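Local coordinates for protein putative modulator of DNA gyrase (Bacteroides thetaiotaomicron, PDB 1VPB) that probably acts as a metallopeptidase of the PmbA/TldD (U62) family, and is named a putative modulator of DNA gyrase, at residues 36-41 and 310-315; 116-121 and 175-180; 70-75 and 110-115; 335-338 and 343-346; 78-83 and 91-96. All coordinates share one frame; numbering follows the deposited sequence. Where two conformers were deposited one is given.

Interaction 1 of 5, residues 36-41 and 310-315; sequences AAKVLL and DNEGIA
A type I beta turn from D310 to G313, stiffened by an Asx turn, faces K38 of strand 36-52 through the carboxylate of E312, and the two charged ends meet largely through water. K38 NZ stands 3.9 Å from E312 OE2, a long salt bridge. One water closes this span, accepting from K38 NZ at 2.8 Å and donating to E312 OE2 at 2.5 Å. A second water accepts from the same ammonium and donates weakly to N311 O. K38 sends CG to the side of its backbone N (chi1 -59°) and is extended from there on, which carries NZ over a gap where K38 CA and E312 CA lie 8.4 Å apart. The turn itself is fixed by D310 OD1, which accepts from E312 N (2.9 Å) and I314 N (3.1 Å) on opposite faces of the carboxylate plane. Y72 OH is a further partner of K38 NZ, while E312 OE1 is tied to T334 OG1. Strand 36-52 lies between strands 58-73 and 159-177, with A37 and V39 packed on helix 16-31; K38 reaches from the sheet to a loop that connects strands 294-296 and 319-323.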
# COMPACT_ATOMS: atom_id res chain seq x y z
N ALA A 36 -8.92 1.92 -31.80
CA ALA A 36 -8.14 0.77 -31.34
C ALA A 36 -8.49 0.51 -29.88
O ALA A 36 -8.95 1.39 -29.18
CB ALA A 36 -6.70 0.99 -31.50
N ALA A 37 -8.28 -0.73 -29.44
CA ALA A 37 -8.52 -1.07 -28.04
C ALA A 37 -7.67 -2.29 -27.64
O ALA A 37 -7.27 -3.07 -28.50
CB ALA A 37 -9.94 -1.37 -27.79
N LYS A 38 -7.48 -2.41 -26.33
CA LYS A 38 -6.87 -3.61 -25.71
C LYS A 38 -7.89 -4.06 -24.69
O LYS A 38 -8.48 -3.22 -23.99
CB LYS A 38 -5.53 -3.24 -25.10
CG LYS A 38 -4.48 -2.69 -25.98
CD LYS A 38 -3.31 -2.28 -25.24
CE LYS A 38 -2.20 -1.72 -26.11
NZ LYS A 38 -1.22 -0.98 -25.22
N VAL A 39 -8.08 -5.39 -24.54
CA VAL A 39 -8.98 -5.94 -23.56
C VAL A 39 -8.21 -7.03 -22.80
O VAL A 39 -7.50 -7.80 -23.40
CB VAL A 39 -10.25 -6.55 -24.22
CG1 VAL A 39 -11.12 -7.23 -23.21
CG2 VAL A 39 -11.05 -5.46 -25.00
N LEU A 40 -8.33 -6.98 -21.51
CA LEU A 40 -7.87 -8.05 -20.60
C LEU A 40 -9.02 -8.60 -19.82
O LEU A 40 -9.73 -7.90 -19.14
CB LEU A 40 -6.82 -7.52 -19.69
CG LEU A 40 -6.42 -8.37 -18.48
CD1 LEU A 40 -5.55 -9.48 -19.02
CD2 LEU A 40 -5.75 -7.53 -17.45
N LEU A 41 -9.18 -9.93 -19.85
CA LEU A 41 -10.09 -10.58 -18.96
C LEU A 41 -9.21 -11.43 -18.02
O LEU A 41 -8.32 -12.14 -18.49
CB LEU A 41 -11.02 -11.45 -19.80
CG LEU A 41 -12.06 -12.27 -19.03
CD1 LEU A 41 -13.20 -11.46 -18.59
CD2 LEU A 41 -12.55 -13.33 -19.97
N ASP A 310 4.69 -9.46 -23.12
CA ASP A 310 4.33 -8.51 -22.07
C ASP A 310 2.91 -8.06 -22.23
O ASP A 310 2.15 -8.56 -23.08
CB ASP A 310 5.32 -7.36 -22.03
CG ASP A 310 5.18 -6.37 -23.18
OD1 ASP A 310 4.31 -6.51 -24.10
OD2 ASP A 310 5.94 -5.35 -23.18
N ASN A 311 2.50 -7.06 -21.42
CA ASN A 311 1.10 -6.62 -21.54
C ASN A 311 0.67 -5.87 -22.80
O ASN A 311 -0.54 -5.62 -23.00
CB ASN A 311 0.76 -5.85 -20.24
CG ASN A 311 0.74 -6.76 -19.00
OD1 ASN A 311 0.93 -8.00 -19.09
ND2 ASN A 311 0.47 -6.15 -17.83
N GLU A 312 1.61 -5.50 -23.67
CA GLU A 312 1.37 -4.88 -24.92
C GLU A 312 1.38 -5.94 -26.05
O GLU A 312 1.38 -5.54 -27.21
CB GLU A 312 2.51 -3.89 -25.30
CG GLU A 312 2.83 -2.72 -24.45
CD GLU A 312 3.44 -1.63 -25.32
OE1 GLU A 312 4.65 -1.64 -25.65
OE2 GLU A 312 2.67 -0.79 -25.72
N GLY A 313 1.51 -7.22 -25.69
CA GLY A 313 1.59 -8.33 -26.66
C GLY A 313 2.97 -8.60 -27.29
O GLY A 313 3.09 -9.51 -28.12
N ILE A 314 3.96 -7.82 -26.92
CA ILE A 314 5.26 -7.84 -27.54
C ILE A 314 5.89 -9.18 -27.17
O ILE A 314 5.90 -9.53 -26.01
CB ILE A 314 6.16 -6.70 -27.08
CG1 ILE A 314 5.55 -5.33 -27.44
CG2 ILE A 314 7.52 -6.79 -27.72
CD1 ILE A 314 5.04 -5.28 -28.75
N ALA A 315 6.44 -9.87 -28.13
CA ALA A 315 7.15 -11.13 -27.85
C ALA A 315 8.40 -10.85 -26.97
O ALA A 315 9.27 -10.02 -27.32
CB ALA A 315 7.58 -11.77 -29.14
O HOH W 1 0.70 -0.40 -27.17
O HOH W 2 -0.74 -2.74 -22.90

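Interaction 2 of 5, residues 116-121 and 175-180; sequences SRYYKG and RLISNG
Y118 OH donates to N179 OD1 at 2.5 Å, a short bond made in the carbonyl plane on a lone pair, with a C=O...donor angle of 116°. The oxygen lies at the edge of the tyrosine ring, near its plane, and the amide stands almost perpendicular to that ring (84°). N179 brings its amide there by placing CG between the backbone N and the carbonyl carbon (chi1 68°), and its ND2 is held in turn by A113 O, so both ends of the amide are engaged and its rotation is fixed. I177 crosses the tyrosine at a slant: I177 CG2 packs 3.4 Å from Y118 OH, and I177 CD1 touches Y118 CE1 at 4.2 Å. A water bridges the loops, accepting from K120 NZ (2.9 Å) and donating to G180 O (2.8 Å). A leucine at Y118 would probably leave N179 OD1 without its donor and open a gap beside I177. F181 also meets the ring of Y118. The backbone bond from G180 N to I177 O (3.1 Å) closes the tight turn of a beta hairpin between strands 159-177 and 181-198, and the loop 116-121 docks against the end of that hairpin.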
# COMPACT_ATOMS: atom_id res chain seq x y z
N SER A 116 3.99 -7.01 -36.09
CA SER A 116 5.10 -7.92 -36.48
C SER A 116 5.93 -8.28 -35.21
O SER A 116 6.59 -9.35 -35.17
CB SER A 116 5.96 -7.28 -37.54
OG SER A 116 6.76 -6.29 -37.01
N ARG A 117 5.83 -7.43 -34.17
CA ARG A 117 6.51 -7.67 -32.89
C ARG A 117 5.79 -8.56 -31.90
O ARG A 117 6.36 -8.89 -30.87
CB ARG A 117 6.77 -6.33 -32.19
CG ARG A 117 7.57 -5.37 -32.99
CD ARG A 117 7.72 -4.03 -32.29
NE ARG A 117 8.45 -4.19 -31.06
CZ ARG A 117 8.15 -3.59 -29.88
NH1 ARG A 117 7.17 -2.66 -29.75
NH2 ARG A 117 8.89 -3.86 -28.86
N TYR A 118 4.52 -8.91 -32.14
CA TYR A 118 3.78 -9.68 -31.20
C TYR A 118 4.24 -11.14 -31.10
O TYR A 118 4.76 -11.69 -32.07
CB TYR A 118 2.34 -9.72 -31.63
CG TYR A 118 1.57 -8.40 -31.50
CD1 TYR A 118 1.88 -7.50 -30.49
CD2 TYR A 118 0.53 -8.09 -32.38
CE1 TYR A 118 1.12 -6.32 -30.33
CE2 TYR A 118 -0.24 -6.96 -32.19
CZ TYR A 118 0.05 -6.10 -31.19
OH TYR A 118 -0.69 -4.87 -30.98
N TYR A 119 4.05 -11.71 -29.93
CA TYR A 119 4.16 -13.17 -29.80
C TYR A 119 3.21 -13.84 -30.78
O TYR A 119 2.02 -13.62 -30.82
CB TYR A 119 3.91 -13.61 -28.40
CG TYR A 119 3.96 -15.12 -28.21
CD1 TYR A 119 5.12 -15.82 -28.50
CD2 TYR A 119 2.91 -15.80 -27.66
CE1 TYR A 119 5.14 -17.19 -28.27
CE2 TYR A 119 2.97 -17.16 -27.43
CZ TYR A 119 4.12 -17.82 -27.77
OH TYR A 119 4.19 -19.21 -27.60
N LYS A 120 3.77 -14.82 -31.47
CA LYS A 120 3.10 -15.53 -32.63
C LYS A 120 2.79 -16.98 -32.28
O LYS A 120 2.32 -17.71 -33.15
CB LYS A 120 3.96 -15.42 -33.88
CG LYS A 120 4.30 -13.99 -34.37
CD LYS A 120 3.04 -13.24 -34.76
CE LYS A 120 3.41 -11.82 -35.22
NZ LYS A 120 2.04 -11.08 -35.53
N GLY A 121 2.88 -17.32 -30.99
CA GLY A 121 2.43 -18.60 -30.50
C GLY A 121 3.43 -19.71 -30.80
O GLY A 121 4.46 -19.48 -31.44
N ARG A 175 -5.93 -11.99 -23.25
CA ARG A 175 -5.59 -10.66 -23.74
C ARG A 175 -5.99 -10.60 -25.21
O ARG A 175 -5.80 -11.58 -25.96
CB ARG A 175 -4.10 -10.45 -23.53
CG ARG A 175 -3.50 -9.25 -24.21
CD ARG A 175 -2.50 -8.42 -23.37
NE ARG A 175 -3.21 -7.44 -22.58
CZ ARG A 175 -4.02 -6.52 -23.07
NH1 ARG A 175 -4.17 -6.40 -24.37
NH2 ARG A 175 -4.65 -5.69 -22.26
N LEU A 176 -6.56 -9.45 -25.62
CA LEU A 176 -6.87 -9.17 -26.99
C LEU A 176 -6.41 -7.75 -27.31
O LEU A 176 -6.57 -6.85 -26.47
CB LEU A 176 -8.39 -9.22 -27.20
CG LEU A 176 -9.11 -10.54 -27.02
CD1 LEU A 176 -10.65 -10.34 -27.13
CD2 LEU A 176 -8.62 -11.54 -28.02
N ILE A 177 -5.84 -7.56 -28.49
CA ILE A 177 -5.46 -6.24 -28.98
C ILE A 177 -6.00 -6.11 -30.37
O ILE A 177 -5.89 -7.04 -31.16
CB ILE A 177 -3.96 -5.99 -28.91
CG1 ILE A 177 -3.42 -6.29 -27.49
CG2 ILE A 177 -3.60 -4.59 -29.34
CD1 ILE A 177 -1.90 -6.13 -27.42
N SER A 178 -6.64 -4.97 -30.71
CA SER A 178 -7.41 -4.89 -31.94
C SER A 178 -6.67 -4.97 -33.29
O SER A 178 -7.34 -5.02 -34.33
CB SER A 178 -8.21 -3.56 -31.92
OG SER A 178 -7.40 -2.45 -31.77
N ASN A 179 -5.36 -4.84 -33.29
CA ASN A 179 -4.57 -4.99 -34.51
C ASN A 179 -3.96 -6.42 -34.61
O ASN A 179 -2.98 -6.60 -35.35
CB ASN A 179 -3.52 -3.92 -34.66
CG ASN A 179 -2.41 -4.01 -33.63
OD1 ASN A 179 -2.61 -4.71 -32.63
ND2 ASN A 179 -1.26 -3.36 -33.92
N GLY A 180 -4.56 -7.36 -33.92
CA GLY A 180 -4.35 -8.78 -34.23
C GLY A 180 -3.51 -9.53 -33.21
O GLY A 180 -2.69 -10.38 -33.55
O HOH W 3 -0.10 -11.48 -33.57

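Interaction 3 of 5, residues 70-75 and 110-115; sequences SLYVDG and RVLADP
Y72 lays its ring against the CD2 methyl of L112, an off-centre CH-pi contact in which L112 CD2 is 4.2 Å from the ring centroid and 29° off the ring normal. The methyl lies over the CE1-CZ side of the ring, 3.8 Å from Y72 CZ. Another part of the ring meets backbone: R110 O approaches the edge near the ring plane, 3.5 Å from Y72 CE2, and R110 CB follows at 4.1 Å from the same carbon. Y72 turns CG beside its backbone N (chi1 -66°), which aims the ring from strand 58-73 at the loop 110-115. R110 begins by leaning on the ring but bends at chi2 and carries its guanidinium elsewhere, to cation-pi contacts with Y77 and Y335; Y77 in turn meets Y72 edge-to-face. At the far end of the ring, a water in its plane lies 2.6 Å from Y72 OH and donates to V111 O at 2.9 Å; K38 NZ holds the hydroxyl as well. L112 also rests on A36, S178 and N179, so the loop packs on strand 36-52 and on the turn that follows strand 159-177. The contact therefore mixes two chemistries: a methyl packs off-centre on the ring and a backbone carbonyl meets its edge, whereas the hydroxyl is gripped by an ammonium and a water. That water links Y72 to the loop backbone without any direct hydrogen bond between the two segments.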
# COMPACT_ATOMS: atom_id res chain seq x y z
N SER A 70 -8.16 -0.73 -22.52
CA SER A 70 -7.40 0.47 -22.86
C SER A 70 -8.13 0.96 -24.11
O SER A 70 -8.34 0.21 -25.05
CB SER A 70 -5.98 0.19 -23.24
OG SER A 70 -5.24 -0.34 -22.13
N LEU A 71 -8.56 2.21 -24.06
CA LEU A 71 -9.38 2.82 -25.09
C LEU A 71 -8.63 3.92 -25.86
O LEU A 71 -8.09 4.84 -25.30
CB LEU A 71 -10.64 3.42 -24.46
CG LEU A 71 -11.45 2.56 -23.48
CD1 LEU A 71 -12.54 3.41 -22.89
CD2 LEU A 71 -12.04 1.39 -24.20
N TYR A 72 -8.49 3.74 -27.20
CA TYR A 72 -7.81 4.69 -28.10
C TYR A 72 -8.92 5.39 -28.91
O TYR A 72 -9.59 4.76 -29.75
CB TYR A 72 -6.86 3.95 -29.04
CG TYR A 72 -5.69 3.30 -28.32
CD1 TYR A 72 -5.89 2.13 -27.62
CD2 TYR A 72 -4.42 3.85 -28.37
CE1 TYR A 72 -4.80 1.50 -26.93
CE2 TYR A 72 -3.36 3.28 -27.71
CZ TYR A 72 -3.57 2.09 -26.99
OH TYR A 72 -2.46 1.52 -26.34
N VAL A 73 -9.20 6.61 -28.53
CA VAL A 73 -10.40 7.33 -28.96
C VAL A 73 -9.98 8.69 -29.47
O VAL A 73 -9.63 9.66 -28.73
CB VAL A 73 -11.42 7.54 -27.80
CG1 VAL A 73 -12.68 8.27 -28.34
CG2 VAL A 73 -11.76 6.24 -27.10
N ASP A 74 -9.99 8.82 -30.78
CA ASP A 74 -9.67 10.13 -31.32
C ASP A 74 -8.38 10.74 -30.90
O ASP A 74 -8.25 11.94 -30.70
CB ASP A 74 -10.87 11.10 -31.14
CG ASP A 74 -12.15 10.61 -31.78
OD1 ASP A 74 -12.23 9.52 -32.47
OD2 ASP A 74 -13.21 11.26 -31.56
N GLY A 75 -7.36 9.89 -30.76
CA GLY A 75 -6.06 10.36 -30.38
C GLY A 75 -5.82 10.35 -28.87
O GLY A 75 -4.70 10.52 -28.43
N ARG A 110 0.49 7.56 -27.96
CA ARG A 110 -0.24 6.38 -27.51
C ARG A 110 -0.73 5.68 -28.75
O ARG A 110 -1.78 5.98 -29.32
CB ARG A 110 -1.42 6.73 -26.54
CG ARG A 110 -1.00 7.21 -25.19
CD ARG A 110 -0.50 6.11 -24.30
NE ARG A 110 -0.18 6.62 -23.01
CZ ARG A 110 0.52 5.95 -22.10
NH1 ARG A 110 0.97 4.74 -22.33
NH2 ARG A 110 0.77 6.53 -20.95
N VAL A 111 0.07 4.70 -29.20
CA VAL A 111 -0.22 3.90 -30.36
C VAL A 111 -0.06 2.42 -30.02
O VAL A 111 0.52 2.06 -29.03
CB VAL A 111 0.70 4.26 -31.55
CG1 VAL A 111 0.47 5.70 -31.99
CG2 VAL A 111 2.14 3.97 -31.20
N LEU A 112 -0.67 1.59 -30.84
CA LEU A 112 -0.48 0.14 -30.69
C LEU A 112 0.89 -0.20 -31.26
O LEU A 112 1.44 0.50 -32.12
CB LEU A 112 -1.57 -0.63 -31.43
CG LEU A 112 -3.03 -0.54 -30.89
CD1 LEU A 112 -3.95 -1.54 -31.55
CD2 LEU A 112 -3.07 -0.73 -29.46
N ALA A 113 1.45 -1.26 -30.72
CA ALA A 113 2.72 -1.79 -31.27
C ALA A 113 2.53 -2.27 -32.71
O ALA A 113 1.44 -2.65 -33.13
CB ALA A 113 3.19 -2.95 -30.40
N ASP A 114 3.63 -2.32 -33.46
CA ASP A 114 3.68 -2.93 -34.77
C ASP A 114 3.37 -4.43 -34.55
O ASP A 114 4.09 -5.07 -33.75
CB ASP A 114 5.09 -2.79 -35.28
CG ASP A 114 5.35 -3.49 -36.61
OD1 ASP A 114 4.65 -4.39 -37.10
OD2 ASP A 114 6.35 -3.12 -37.26
N PRO A 115 2.37 -4.98 -35.19
CA PRO A 115 1.99 -6.38 -34.90
C PRO A 115 2.99 -7.43 -35.33
O PRO A 115 2.90 -8.55 -34.82
CB PRO A 115 0.64 -6.53 -35.61
CG PRO A 115 0.74 -5.55 -36.65
CD PRO A 115 1.49 -4.41 -36.20
O HOH W 4 -0.30 3.00 -26.37

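Interaction 4 of 5, residues 335-338 and 343-346; sequences YNAK and DPTI
A337 CB, a single methyl on helix 334-340, is pressed against the ring of P344. It lies 3.5 Å from P344 N and 3.6 Å from P344 CB, with the other ring atoms not much farther away, so the methyl sits over the broad side of the pyrrolidine instead of at one corner. The carbonyl carbon of D343 completes this first shell, with A337 CB 3.9 Å from D343 C. The backbones come close enough for A337 CA and P344 CA to be 4.9 Å apart, a spacing that a side chain as small as alanine permits. Further out, the returning chain is pinned just beyond the proline: T345 OG1 is hydrogen-bonded to I332 N and Y330 O, and R117 packs on P344 from another loop. I346 runs on toward D310 and F331. The helix is held on other sides, where N336 packs on S270 and Q273 of helix 269-273, its backbone N bonds to D333 OD1 near the helix start, and Y335 OH bonds to D107 OD2. This is plain apolar packing of a helix on the chain that folds back after it, with no hydrogen bond across the two segments. The proline nitrogen carries no hydrogen, so a methyl can rest on it without blocking a backbone donor, and the fit depends on shape and close van der Waals contact.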
# COMPACT_ATOMS: atom_id res chain seq x y z
N TYR A 335 5.16 3.25 -26.22
CA TYR A 335 4.92 4.67 -25.93
C TYR A 335 6.20 5.47 -25.70
O TYR A 335 6.44 6.47 -26.37
CB TYR A 335 4.03 4.76 -24.73
CG TYR A 335 3.69 6.13 -24.30
CD1 TYR A 335 2.89 6.95 -25.11
CD2 TYR A 335 4.11 6.61 -23.10
CE1 TYR A 335 2.56 8.21 -24.72
CE2 TYR A 335 3.77 7.88 -22.68
CZ TYR A 335 2.99 8.67 -23.50
OH TYR A 335 2.66 9.93 -23.02
N ASN A 336 7.06 5.02 -24.77
CA ASN A 336 8.29 5.71 -24.53
C ASN A 336 9.26 5.67 -25.71
O ASN A 336 10.02 6.63 -25.94
CB ASN A 336 8.91 5.24 -23.22
CG ASN A 336 8.15 5.70 -22.03
OD1 ASN A 336 8.06 6.90 -21.76
ND2 ASN A 336 7.57 4.76 -21.31
N ALA A 337 9.26 4.58 -26.46
CA ALA A 337 10.04 4.51 -27.68
C ALA A 337 9.62 5.64 -28.64
O ALA A 337 10.46 6.38 -29.16
CB ALA A 337 9.93 3.14 -28.35
N LYS A 338 8.32 5.78 -28.84
CA LYS A 338 7.81 6.83 -29.74
C LYS A 338 8.19 8.23 -29.26
O LYS A 338 8.64 9.07 -30.07
CB LYS A 338 6.30 6.69 -29.93
CG LYS A 338 5.76 7.51 -31.10
CD LYS A 338 4.44 7.02 -31.54
CE LYS A 338 3.77 7.95 -32.57
NZ LYS A 338 4.62 8.02 -33.83
N ASP A 343 14.07 2.83 -30.81
CA ASP A 343 13.41 1.55 -31.01
C ASP A 343 12.95 0.98 -29.67
O ASP A 343 13.71 1.01 -28.68
CB ASP A 343 14.37 0.54 -31.60
CG ASP A 343 14.78 0.86 -33.02
OD1 ASP A 343 14.01 1.51 -33.75
OD2 ASP A 343 15.87 0.46 -33.47
N PRO A 344 11.74 0.44 -29.65
CA PRO A 344 11.23 -0.22 -28.47
C PRO A 344 11.92 -1.57 -28.32
O PRO A 344 12.36 -2.17 -29.31
CB PRO A 344 9.73 -0.42 -28.78
CG PRO A 344 9.66 -0.44 -30.26
CD PRO A 344 10.79 0.37 -30.77
N THR A 345 11.94 -2.07 -27.09
CA THR A 345 12.46 -3.39 -26.76
C THR A 345 11.41 -4.31 -26.14
O THR A 345 10.79 -5.13 -26.83
CB THR A 345 13.79 -3.27 -25.90
OG1 THR A 345 13.57 -2.50 -24.69
CG2 THR A 345 14.82 -2.55 -26.65
N ILE A 346 11.19 -4.15 -24.85
CA ILE A 346 10.14 -4.80 -24.13
C ILE A 346 9.90 -3.90 -22.93
O ILE A 346 10.81 -3.21 -22.49
CB ILE A 346 10.54 -6.26 -23.72
CG1 ILE A 346 9.32 -7.08 -23.21
CG2 ILE A 346 11.65 -6.25 -22.70
CD1 ILE A 346 8.46 -7.60 -24.28

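Interaction 5 of 5, residues 78-83 and 91-96; sequences GSISTN and ETFIKN
Strand 78-82 and helix 91-96 run nearly antiparallel, their directions 164° apart and their axes 9.4 Å from each other at closest approach. F93 contributes the largest buried area of the contact. Its CG lies anti to the backbone N (chi1 -174°), which sends the ring from the helix onto the strand, between the side chains of I80 and T82. F93 CE2 touches both beta carbons, 3.7 Å from I80 CB and 3.6 Å from T82 CB, while F93 CZ reaches the backbone, 3.4 Å from S81 O. S81 N lies at the ring edge in its plane. T82 OG1 stands over one face of the ring, but its polar bonds go elsewhere, to R84 N and to S63 O of the second subunit. Beside this ring, I80 CD1 reaches the helix backbone, 4.0 Å from I94 CA, and lies 4.4 Å from I94 CG1. An alanine at F93 would probably open a gap between I80 and T82 and remove most of the contact that joins helix to strand here. The ring also packs on S63 of the second subunit, and S79 to T82 pair in a parallel beta ladder with a strand of that subunit. A helix thus folds back over the strand that precedes it in sequence and covers one face of an antiparallel sheet, at the outermost strand of this chain's sheet, through which it continues into the second subunit.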
# COMPACT_ATOMS: atom_id res chain seq x y z
N GLY A 78 -7.42 6.18 -22.67
CA GLY A 78 -8.14 6.04 -21.39
C GLY A 78 -8.11 4.60 -20.93
O GLY A 78 -8.10 3.69 -21.71
N SER A 79 -8.22 4.43 -19.61
CA SER A 79 -8.26 3.11 -19.00
C SER A 79 -9.47 2.89 -18.13
O SER A 79 -9.81 3.77 -17.29
CB SER A 79 -6.98 2.95 -18.13
OG SER A 79 -5.81 3.19 -18.90
N ILE A 80 -10.19 1.80 -18.35
CA ILE A 80 -11.32 1.47 -17.53
C ILE A 80 -11.24 -0.00 -17.07
O ILE A 80 -10.62 -0.85 -17.71
CB ILE A 80 -12.63 1.70 -18.23
CG1 ILE A 80 -12.87 0.76 -19.41
CG2 ILE A 80 -12.74 3.19 -18.76
CD1 ILE A 80 -14.12 1.05 -20.19
N SER A 81 -11.90 -0.30 -15.97
CA SER A 81 -11.88 -1.68 -15.48
C SER A 81 -13.11 -1.94 -14.65
O SER A 81 -13.57 -1.05 -13.91
CB SER A 81 -10.61 -1.86 -14.66
OG SER A 81 -10.73 -1.20 -13.41
N THR A 82 -13.68 -3.15 -14.80
CA THR A 82 -14.88 -3.52 -14.12
C THR A 82 -14.95 -5.00 -13.84
O THR A 82 -14.34 -5.84 -14.55
CB THR A 82 -16.06 -3.12 -14.98
OG1 THR A 82 -17.27 -3.38 -14.29
CG2 THR A 82 -16.09 -3.86 -16.33
N ASN A 83 -15.68 -5.32 -12.78
CA ASN A 83 -15.98 -6.71 -12.55
C ASN A 83 -17.44 -6.97 -12.61
O ASN A 83 -17.90 -8.00 -12.13
CB ASN A 83 -15.37 -7.18 -11.24
CG ASN A 83 -15.86 -6.41 -10.03
OD1 ASN A 83 -16.99 -5.92 -10.00
ND2 ASN A 83 -15.04 -6.41 -8.96
N GLU A 91 -22.17 -2.40 -21.60
CA GLU A 91 -22.39 -1.44 -22.71
C GLU A 91 -22.29 0.01 -22.23
O GLU A 91 -21.58 0.85 -22.81
CB GLU A 91 -23.74 -1.68 -23.41
CG GLU A 91 -23.80 -2.97 -24.24
CD GLU A 91 -25.10 -3.20 -24.97
OE1 GLU A 91 -26.05 -2.42 -24.73
OE2 GLU A 91 -25.16 -4.12 -25.82
N THR A 92 -23.02 0.31 -21.17
CA THR A 92 -22.99 1.65 -20.58
C THR A 92 -21.61 2.02 -20.08
O THR A 92 -21.18 3.15 -20.32
CB THR A 92 -23.98 1.69 -19.41
OG1 THR A 92 -25.27 1.51 -19.96
CG2 THR A 92 -24.01 3.08 -18.74
N PHE A 93 -20.96 1.10 -19.36
CA PHE A 93 -19.67 1.37 -18.79
C PHE A 93 -18.64 1.67 -19.88
O PHE A 93 -17.82 2.60 -19.76
CB PHE A 93 -19.20 0.16 -17.95
CG PHE A 93 -17.92 0.42 -17.20
CD1 PHE A 93 -17.84 1.38 -16.20
CD2 PHE A 93 -16.81 -0.28 -17.52
CE1 PHE A 93 -16.65 1.63 -15.57
CE2 PHE A 93 -15.63 -0.07 -16.85
CZ PHE A 93 -15.56 0.84 -15.88
N ILE A 94 -18.62 0.83 -20.92
CA ILE A 94 -17.66 1.03 -22.03
C ILE A 94 -17.96 2.32 -22.78
O ILE A 94 -17.07 3.09 -23.04
CB ILE A 94 -17.68 -0.19 -22.99
CG1 ILE A 94 -17.13 -1.40 -22.22
CG2 ILE A 94 -16.82 0.04 -24.19
CD1 ILE A 94 -17.34 -2.73 -22.96
N LYS A 95 -19.23 2.56 -23.11
CA LYS A 95 -19.53 3.78 -23.87
C LYS A 95 -19.18 5.01 -23.07
O LYS A 95 -18.65 6.00 -23.64
CB LYS A 95 -21.00 3.76 -24.30
CG LYS A 95 -21.41 4.94 -25.20
CD LYS A 95 -20.57 5.04 -26.52
CE LYS A 95 -21.35 5.81 -27.62
NZ LYS A 95 -21.83 7.12 -27.06
N ASN A 96 -19.47 5.00 -21.77
CA ASN A 96 -19.11 6.12 -20.92
C ASN A 96 -17.61 6.31 -20.85
O ASN A 96 -17.17 7.43 -20.89
CB ASN A 96 -19.70 5.96 -19.53
CG ASN A 96 -21.20 6.19 -19.53
OD1 ASN A 96 -21.79 6.70 -20.53
ND2 ASN A 96 -21.85 5.85 -18.42

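How the interactions relate
Interactions 1, 2, 3 and 5 all draw on the same antiparallel sheet, through strands 36-52, 159-177, 58-73 and 76-82 respectively. Interaction 5 is the most buried and largely apolar, with no hydrogen bond across its segments, and it lies at the subunit interface. Interactions 1 to 3 are partly buried and join the sheet to loops: interaction 1 works by charge and water, interactions 2 and 3 by a tyrosine with apolar packing beside its polar bonds. They touch one another: A113 packs on I314, and A315 N bonds to R117 O, so these loops are joined to one another. Interaction 4 belongs to no sheet and adjoins them, with R117 against P344. Its centre is about 27 Å from that of interaction 5.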